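Local coordinates for endo-arabinase (Bacteroides thetaiotaomicron, PDB 5C0P), which probably hydrolyses glycosidic bonds within arabinan as a metal-binding glycoside hydrolase of family 43, at residues Y86-G90 / R91-F95; K56-S59 / T60-D63. All blocks are in the same frame, centred on the assembly; numbering follows the deposited sequence.

Both contacts are local turns that join consecutive antiparallel strands, and they lie in successive sheets of the family 43 fold: contact 2 (56-59 with 60-63) between strands 50-55 and 60-68, contact 1 (86-90 with 91-95) between strands 78-88 and 91-100. Their centres are about 21 Å apart and their nearest atoms about 14 Å, so neither touches the other. Contact 1 is the one near the metal site: the side chain of Tyr86 comes within about 6 Å of a bound magnesium ion and about 3 Å of that of Asp84, a magnesium ligand together with His261. Contact 2, a surface contact whose centre is about 21 Å from that of the chain, is remote from the annotated sites.

Contact 1: Y86-G90 / R91-F95; sequences YEYEG and RYYLF
Tyr86 and Tyr93 exchange two backbone hydrogen bonds, Tyr86 N to Tyr93 O at 2.9 Å and Tyr93 N to Tyr86 O at 2.8 Å. Nearer the turn, Tyr88 N gives a nearly straight bond to Arg91 O (171°), while Arg91 N reaches Tyr88 O from above the carbonyl plane at 3.2 Å. That carbonyl also accepts from a water, which is hydrogen-bonded to Tyr93 OH. Glu87, its chain bent at chi2 (-81°), turns back so that OE2 accepts Gly90 N from above the carboxylate plane at 3.0 Å; a second water bridges OE2 to Tyr92 OH, which also bonds Asp34. CG of Glu87 meets Tyr92 CE2 at 3.5 Å. On the other face of the sheet, Tyr86 points its edge at the face of Phe95 in a T-shaped pair, centroids 5.1 Å apart, and Tyr88 makes an offset edge-to-face pair with Tyr93. Other polar ends are held by residues outside the hairpin: Tyr86 OH by Leu139 N, Tyr88 OH by Lys170 O, and Arg91 NE by a salt bridge with Asp113. The arrangement is a two-residue beta hairpin, with Glu89 and Gly90 the central residues of its type I' turn.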
ATOM      1  N   TYR A  86       5.842   2.553  -7.864  1.00  9.97           N
ATOM      2  CA  TYR A  86       6.442   3.856  -7.643  1.00  9.51           C
ATOM      3  C   TYR A  86       7.398   4.222  -8.755  1.00 12.11           C
ATOM      4  O   TYR A  86       8.178   3.385  -9.213  1.00 14.19           O
ATOM      5  CB  TYR A  86       7.224   3.855  -6.330  1.00 10.65           C
ATOM      6  CG  TYR A  86       6.378   3.475  -5.147  1.00  9.23           C
ATOM      7  CD1 TYR A  86       5.651   4.438  -4.455  1.00  9.62           C
ATOM      8  CD2 TYR A  86       6.287   2.153  -4.728  1.00  9.93           C
ATOM      9  CE1 TYR A  86       4.870   4.101  -3.356  1.00 10.50           C
ATOM     10  CE2 TYR A  86       5.505   1.807  -3.638  1.00  9.71           C
ATOM     11  CZ  TYR A  86       4.797   2.787  -2.964  1.00 11.80           C
ATOM     12  OH  TYR A  86       4.013   2.448  -1.873  1.00 11.58           O
ATOM     13  N   GLU A  87       7.370   5.486  -9.166  1.00 12.15           N
ATOM     14  CA  GLU A  87       8.433   5.999 -10.014  1.00 10.86           C
ATOM     15  C   GLU A  87       9.553   6.468  -9.097  1.00 13.59           C
ATOM     16  O   GLU A  87       9.324   7.216  -8.143  1.00 14.42           O
ATOM     17  CB  GLU A  87       7.941   7.165 -10.876  1.00 12.45           C
ATOM     18  CG  GLU A  87       8.885   7.565 -12.020  1.00 14.25           C
ATOM     19  CD  GLU A  87      10.050   8.449 -11.596  1.00 22.65           C
ATOM     20  OE1 GLU A  87       9.995   9.076 -10.516  1.00 23.30           O
ATOM     21  OE2 GLU A  87      11.032   8.529 -12.365  1.00 26.82           O
ATOM     22  N   TYR A  88      10.772   6.037  -9.385  1.00 10.41           N
ATOM     23  CA  TYR A  88      11.906   6.384  -8.539  1.00 10.74           C
ATOM     24  C   TYR A  88      13.175   6.475  -9.363  1.00 15.96           C
ATOM     25  O   TYR A  88      13.628   5.481  -9.934  1.00 15.10           O
ATOM     26  CB  TYR A  88      12.050   5.345  -7.418  1.00 11.89           C
ATOM     27  CG  TYR A  88      13.243   5.538  -6.505  1.00 13.09           C
ATOM     28  CD1 TYR A  88      13.202   6.436  -5.442  1.00 15.23           C
ATOM     29  CD2 TYR A  88      14.410   4.804  -6.691  1.00 14.09           C
ATOM     30  CE1 TYR A  88      14.288   6.599  -4.596  1.00 14.89           C
ATOM     31  CE2 TYR A  88      15.493   4.962  -5.856  1.00 14.64           C
ATOM     32  CZ  TYR A  88      15.436   5.859  -4.807  1.00 14.67           C
ATOM     33  OH  TYR A  88      16.529   6.000  -3.981  1.00 17.20           O
ATOM     34  N   GLU A  89      13.739   7.681  -9.425  1.00 17.98           N
ATOM     35  CA  GLU A  89      14.969   7.945 -10.169  1.00 19.50           C
ATOM     36  C   GLU A  89      14.950   7.389 -11.597  1.00 18.97           C
ATOM     37  O   GLU A  89      15.926   6.803 -12.063  1.00 22.80           O
ATOM     38  CB  GLU A  89      16.183   7.440  -9.387  1.00 19.86           C
ATOM     39  CG  GLU A  89      16.239   7.999  -7.970  1.00 24.65           C
ATOM     40  CD  GLU A  89      17.618   7.912  -7.355  1.00 40.00           C
ATOM     41  OE1 GLU A  89      17.971   8.816  -6.566  1.00 46.47           O
ATOM     42  OE2 GLU A  89      18.349   6.941  -7.653  1.00 43.55           O
ATOM     43  N   GLY A  90      13.830   7.571 -12.285  1.00 17.95           N
ATOM     44  CA  GLY A  90      13.775   7.262 -13.700  1.00 17.71           C
ATOM     45  C   GLY A  90      13.303   5.866 -14.045  1.00 19.52           C
ATOM     46  O   GLY A  90      13.119   5.548 -15.222  1.00 21.57           O
ATOM     47  N   ARG A  91      13.111   5.026 -13.031  1.00 14.15           N
ATOM     48  CA  ARG A  91      12.569   3.689 -13.263  1.00 12.49           C
ATOM     49  C   ARG A  91      11.316   3.462 -12.424  1.00 14.78           C
ATOM     50  O   ARG A  91      10.902   4.331 -11.647  1.00 12.55           O
ATOM     51  CB  ARG A  91      13.625   2.607 -12.986  1.00 14.00           C
ATOM     52  CG  ARG A  91      14.899   2.775 -13.806  1.00 19.62           C
ATOM     53  CD  ARG A  91      15.773   1.532 -13.742  1.00 19.88           C
ATOM     54  NE  ARG A  91      15.163   0.438 -14.499  1.00 34.76           N
ATOM     55  CZ  ARG A  91      15.601  -0.818 -14.508  1.00 36.94           C
ATOM     56  NH1 ARG A  91      16.660  -1.162 -13.785  1.00 31.45           N
ATOM     57  NH2 ARG A  91      14.964  -1.734 -15.232  1.00 30.54           N
ATOM     58  N   TYR A  92      10.700   2.295 -12.589  1.00 11.26           N
ATOM     59  CA  TYR A  92       9.446   2.006 -11.905  1.00 11.79           C
ATOM     60  C   TYR A  92       9.602   0.766 -11.062  1.00 10.33           C
ATOM     61  O   TYR A  92      10.187  -0.216 -11.509  1.00 11.36           O
ATOM     62  CB  TYR A  92       8.311   1.853 -12.926  1.00 11.87           C
ATOM     63  CG  TYR A  92       8.147   3.133 -13.702  1.00 12.14           C
ATOM     64  CD1 TYR A  92       8.928   3.394 -14.821  1.00 11.58           C
ATOM     65  CD2 TYR A  92       7.251   4.104 -13.277  1.00 10.62           C
ATOM     66  CE1 TYR A  92       8.806   4.582 -15.509  1.00 10.52           C
ATOM     67  CE2 TYR A  92       7.121   5.295 -13.962  1.00 12.44           C
ATOM     68  CZ  TYR A  92       7.906   5.527 -15.071  1.00 11.41           C
ATOM     69  OH  TYR A  92       7.782   6.711 -15.751  1.00 15.56           O
ATOM     70  N   TYR A  93       9.078   0.822  -9.842  1.00  9.88           N
ATOM     71  CA  TYR A  93       9.278  -0.248  -8.863  1.00 10.40           C
ATOM     72  C   TYR A  93       7.953  -0.752  -8.329  1.00 10.55           C
ATOM     73  O   TYR A  93       7.146   0.004  -7.781  1.00 10.59           O
ATOM     74  CB  TYR A  93      10.170   0.221  -7.711  1.00  9.09           C
ATOM     75  CG  TYR A  93      11.568   0.556  -8.163  1.00  9.76           C
ATOM     76  CD1 TYR A  93      11.855   1.795  -8.737  1.00 11.52           C
ATOM     77  CD2 TYR A  93      12.605  -0.361  -8.038  1.00 10.13           C
ATOM     78  CE1 TYR A  93      13.140   2.110  -9.165  1.00 11.06           C
ATOM     79  CE2 TYR A  93      13.879  -0.058  -8.464  1.00 12.65           C
ATOM     80  CZ  TYR A  93      14.142   1.181  -9.025  1.00 12.28           C
ATOM     81  OH  TYR A  93      15.411   1.501  -9.453  1.00 13.02           O
ATOM     82  N   LEU A  94       7.747  -2.048  -8.500  1.00  9.26           N
ATOM     83  CA  LEU A  94       6.559  -2.748  -8.034  1.00  8.18           C
ATOM     84  C   LEU A  94       6.860  -3.379  -6.676  1.00  9.90           C
ATOM     85  O   LEU A  94       7.834  -4.132  -6.534  1.00 10.28           O
ATOM     86  CB  LEU A  94       6.205  -3.845  -9.051  1.00 11.15           C
ATOM     87  CG  LEU A  94       5.156  -4.894  -8.688  1.00  9.19           C
ATOM     88  CD1 LEU A  94       3.794  -4.221  -8.616  1.00  9.78           C
ATOM     89  CD2 LEU A  94       5.138  -6.015  -9.718  1.00 11.40           C
ATOM     90  N   PHE A  95       6.047  -3.045  -5.681  1.00  9.80           N
ATOM     91  CA  PHE A  95       6.136  -3.622  -4.342  1.00  8.71           C
ATOM     92  C   PHE A  95       4.909  -4.531  -4.173  1.00  9.91           C
ATOM     93  O   PHE A  95       3.771  -4.043  -4.130  1.00 10.58           O
ATOM     94  CB  PHE A  95       6.059  -2.513  -3.278  1.00  8.87           C
ATOM     95  CG  PHE A  95       7.331  -1.717  -3.096  1.00  9.84           C
ATOM     96  CD1 PHE A  95       7.945  -1.070  -4.166  1.00 11.78           C
ATOM     97  CD2 PHE A  95       7.875  -1.559  -1.826  1.00 11.21           C
ATOM     98  CE1 PHE A  95       9.118  -0.324  -3.968  1.00 11.33           C
ATOM     99  CE2 PHE A  95       9.024  -0.805  -1.619  1.00  8.98           C
ATOM    100  CZ  PHE A  95       9.656  -0.192  -2.692  1.00  9.16           C
TER
HETATM  101  O   HOH W   1      10.201   8.239 -15.172  1.00 24.30           O
HETATM  102  O   HOH W   2      15.934   3.838 -10.348  1.00 20.22           O

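Contact 2: K56-S59 / T60-D63; sequences KDLS and TWKD
This is a local contact round a surface turn, an Asx turn at Asp57, which links strand 50-55 to strand 60-68, with Asp57 and Trp61 making its main side-chain bonds. OD1 of Asp57 accepts two backbone amides: Ser59 N at 2.9 Å, from above the carboxylate plane, the bond that defines the Asx turn, and Thr60 N at 3.3 Å, on the syn side and close to the plane. CG of Asp57 sits between its own backbone N and carbonyl carbon (chi1 62°), which swings the carboxylate over the following amides. Water completes the grip: one molecule donates to Asp57 OD1 and Thr60 O and accepts from Lys56 N, and another donates to Asp57 OD2 at 2.6 Å and is hydrogen-bonded to Thr60 OG1. Trp61 comes back to the turn from the strand. Its NE1 donates to Leu58 O at 3.0 Å, a bent bond (136°) that meets the oxygen from well above the carbonyl plane. The Leu58 and Trp61 side chains run side by side in the same direction, CD2 of the leucine 4.0 Å from CZ2 of the indole. Replacing Trp61 with an alanine would probably leave Leu58 O without this donor and open a gap beside the leucine methyl. Ser55 OG bonds Thr60 O and the amides of Asp57 and Leu58, tying the turn to the end of strand 50-55. The indole packs on Tyr53 and Ser55 of that strand, on Leu42 of strand 39-45 and on Ile31 of strand 30-34, while the backbone of Trp61 bonds Ile19 of the short strand 19-20.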
ATOM      1  N   LYS A  56      -6.502   7.971 -18.902  1.00 10.08           N
ATOM      2  CA  LYS A  56      -6.149   9.373 -19.070  1.00  9.00           C
ATOM      3  C   LYS A  56      -6.695  10.234 -17.939  1.00 11.45           C
ATOM      4  O   LYS A  56      -6.175  11.317 -17.698  1.00 11.61           O
ATOM      5  CB  LYS A  56      -6.692   9.933 -20.390  1.00  9.65           C
ATOM      6  CG  LYS A  56      -6.109   9.335 -21.657  1.00 11.90           C
ATOM      7  CD  LYS A  56      -6.865   9.890 -22.863  1.00 16.14           C
ATOM      8  CE  LYS A  56      -6.279   9.460 -24.197  1.00 20.12           C
ATOM      9  NZ  LYS A  56      -7.034  10.113 -25.312  1.00 20.33           N
ATOM     10  N   ASP A  57      -7.754   9.770 -17.269  1.00 11.51           N
ATOM     11  CA  ASP A  57      -8.529  10.675 -16.416  1.00  9.72           C
ATOM     12  C   ASP A  57      -9.131  10.069 -15.154  1.00 10.33           C
ATOM     13  O   ASP A  57      -9.845  10.773 -14.426  1.00 13.31           O
ATOM     14  CB  ASP A  57      -9.644  11.345 -17.228  1.00 11.87           C
ATOM     15  CG  ASP A  57     -10.659  10.345 -17.801  1.00 11.61           C
ATOM     16  OD1 ASP A  57     -10.542   9.126 -17.544  1.00 12.13           O
ATOM     17  OD2 ASP A  57     -11.591  10.791 -18.507  1.00 13.20           O
ATOM     18  N   LEU A  58      -8.851   8.784 -14.926  1.00 10.92           N
ATOM     19  CA  LEU A  58      -9.366   7.989 -13.796  1.00 11.10           C
ATOM     20  C   LEU A  58     -10.803   7.496 -13.979  1.00 10.52           C
ATOM     21  O   LEU A  58     -11.291   6.684 -13.186  1.00 12.65           O
ATOM     22  CB  LEU A  58      -9.215   8.719 -12.448  1.00 10.45           C
ATOM     23  CG  LEU A  58      -7.793   9.173 -12.098  1.00  9.61           C
ATOM     24  CD1 LEU A  58      -7.852  10.156 -10.930  1.00 12.21           C
ATOM     25  CD2 LEU A  58      -6.947   7.970 -11.750  1.00 12.93           C
ATOM     26  N   SER A  59     -11.466   7.961 -15.036  1.00 11.58           N
ATOM     27  CA  SER A  59     -12.872   7.636 -15.263  1.00 12.91           C
ATOM     28  C   SER A  59     -13.067   6.425 -16.173  1.00 15.53           C
ATOM     29  O   SER A  59     -13.875   5.542 -15.872  1.00 15.78           O
ATOM     30  CB  SER A  59     -13.620   8.844 -15.831  1.00 15.02           C
ATOM     31  OG  SER A  59     -14.987   8.531 -16.040  1.00 18.87           O
ATOM     32  N   THR A  60     -12.335   6.380 -17.282  1.00 13.66           N
ATOM     33  CA  THR A  60     -12.401   5.222 -18.169  1.00 12.05           C
ATOM     34  C   THR A  60     -11.016   4.610 -18.330  1.00 12.39           C
ATOM     35  O   THR A  60     -10.008   5.325 -18.381  1.00 12.02           O
ATOM     36  CB  THR A  60     -13.000   5.565 -19.547  1.00 17.36           C
ATOM     37  OG1 THR A  60     -12.213   6.592 -20.161  1.00 17.19           O
ATOM     38  CG2 THR A  60     -14.440   6.054 -19.405  1.00 16.83           C
ATOM     39  N   TRP A  61     -10.979   3.281 -18.417  1.00 10.30           N
ATOM     40  CA  TRP A  61      -9.734   2.530 -18.333  1.00 11.19           C
ATOM     41  C   TRP A  61      -9.512   1.627 -19.537  1.00 13.00           C
ATOM     42  O   TRP A  61     -10.465   1.248 -20.235  1.00 13.23           O
ATOM     43  CB  TRP A  61      -9.715   1.708 -17.035  1.00 13.34           C
ATOM     44  CG  TRP A  61      -9.714   2.587 -15.821  1.00 12.16           C
ATOM     45  CD1 TRP A  61     -10.790   3.211 -15.249  1.00 10.59           C
ATOM     46  CD2 TRP A  61      -8.566   2.980 -15.062  1.00 10.30           C
ATOM     47  NE1 TRP A  61     -10.374   3.959 -14.167  1.00 11.23           N
ATOM     48  CE2 TRP A  61      -9.016   3.836 -14.034  1.00 11.73           C
ATOM     49  CE3 TRP A  61      -7.198   2.697 -15.160  1.00  9.23           C
ATOM     50  CZ2 TRP A  61      -8.141   4.404 -13.094  1.00 10.98           C
ATOM     51  CZ3 TRP A  61      -6.331   3.262 -14.233  1.00 11.04           C
ATOM     52  CH2 TRP A  61      -6.805   4.104 -13.213  1.00  9.80           C
ATOM     53  N   LYS A  62      -8.246   1.287 -19.769  1.00 13.37           N
ATOM     54  CA  LYS A  62      -7.853   0.393 -20.852  1.00 14.09           C
ATOM     55  C   LYS A  62      -6.969  -0.721 -20.302  1.00 13.61           C
ATOM     56  O   LYS A  62      -6.080  -0.473 -19.484  1.00 13.53           O
ATOM     57  CB  LYS A  62      -7.081   1.182 -21.917  1.00 15.63           C
ATOM     58  CG  LYS A  62      -6.550   0.352 -23.071  1.00 21.72           C
ATOM     59  CD  LYS A  62      -5.646   1.199 -23.958  1.00 25.01           C
ATOM     60  CE  LYS A  62      -5.105   0.395 -25.122  1.00 30.75           C
ATOM     61  NZ  LYS A  62      -4.501  -0.880 -24.666  1.00 36.91           N
ATOM     62  N   ASP A  63      -7.218  -1.945 -20.742  1.00 12.38           N
ATOM     63  CA  ASP A  63      -6.408  -3.089 -20.351  1.00 13.17           C
ATOM     64  C   ASP A  63      -5.066  -3.041 -21.072  1.00 15.79           C
ATOM     65  O   ASP A  63      -5.014  -3.016 -22.307  1.00 17.33           O
ATOM     66  CB  ASP A  63      -7.159  -4.378 -20.707  1.00 14.69           C
ATOM     67  CG  ASP A  63      -6.383  -5.640 -20.360  1.00 18.19           C
ATOM     68  OD1 ASP A  63      -5.477  -5.599 -19.503  1.00 16.80           O
ATOM     69  OD2 ASP A  63      -6.701  -6.694 -20.955  1.00 22.56           O
TER
HETATM   70  O   HOH W   3      -9.262   7.690 -19.893  1.00 13.85           O
HETATM   71  O   HOH W   4     -13.242   9.159 -19.681  1.00 17.25           O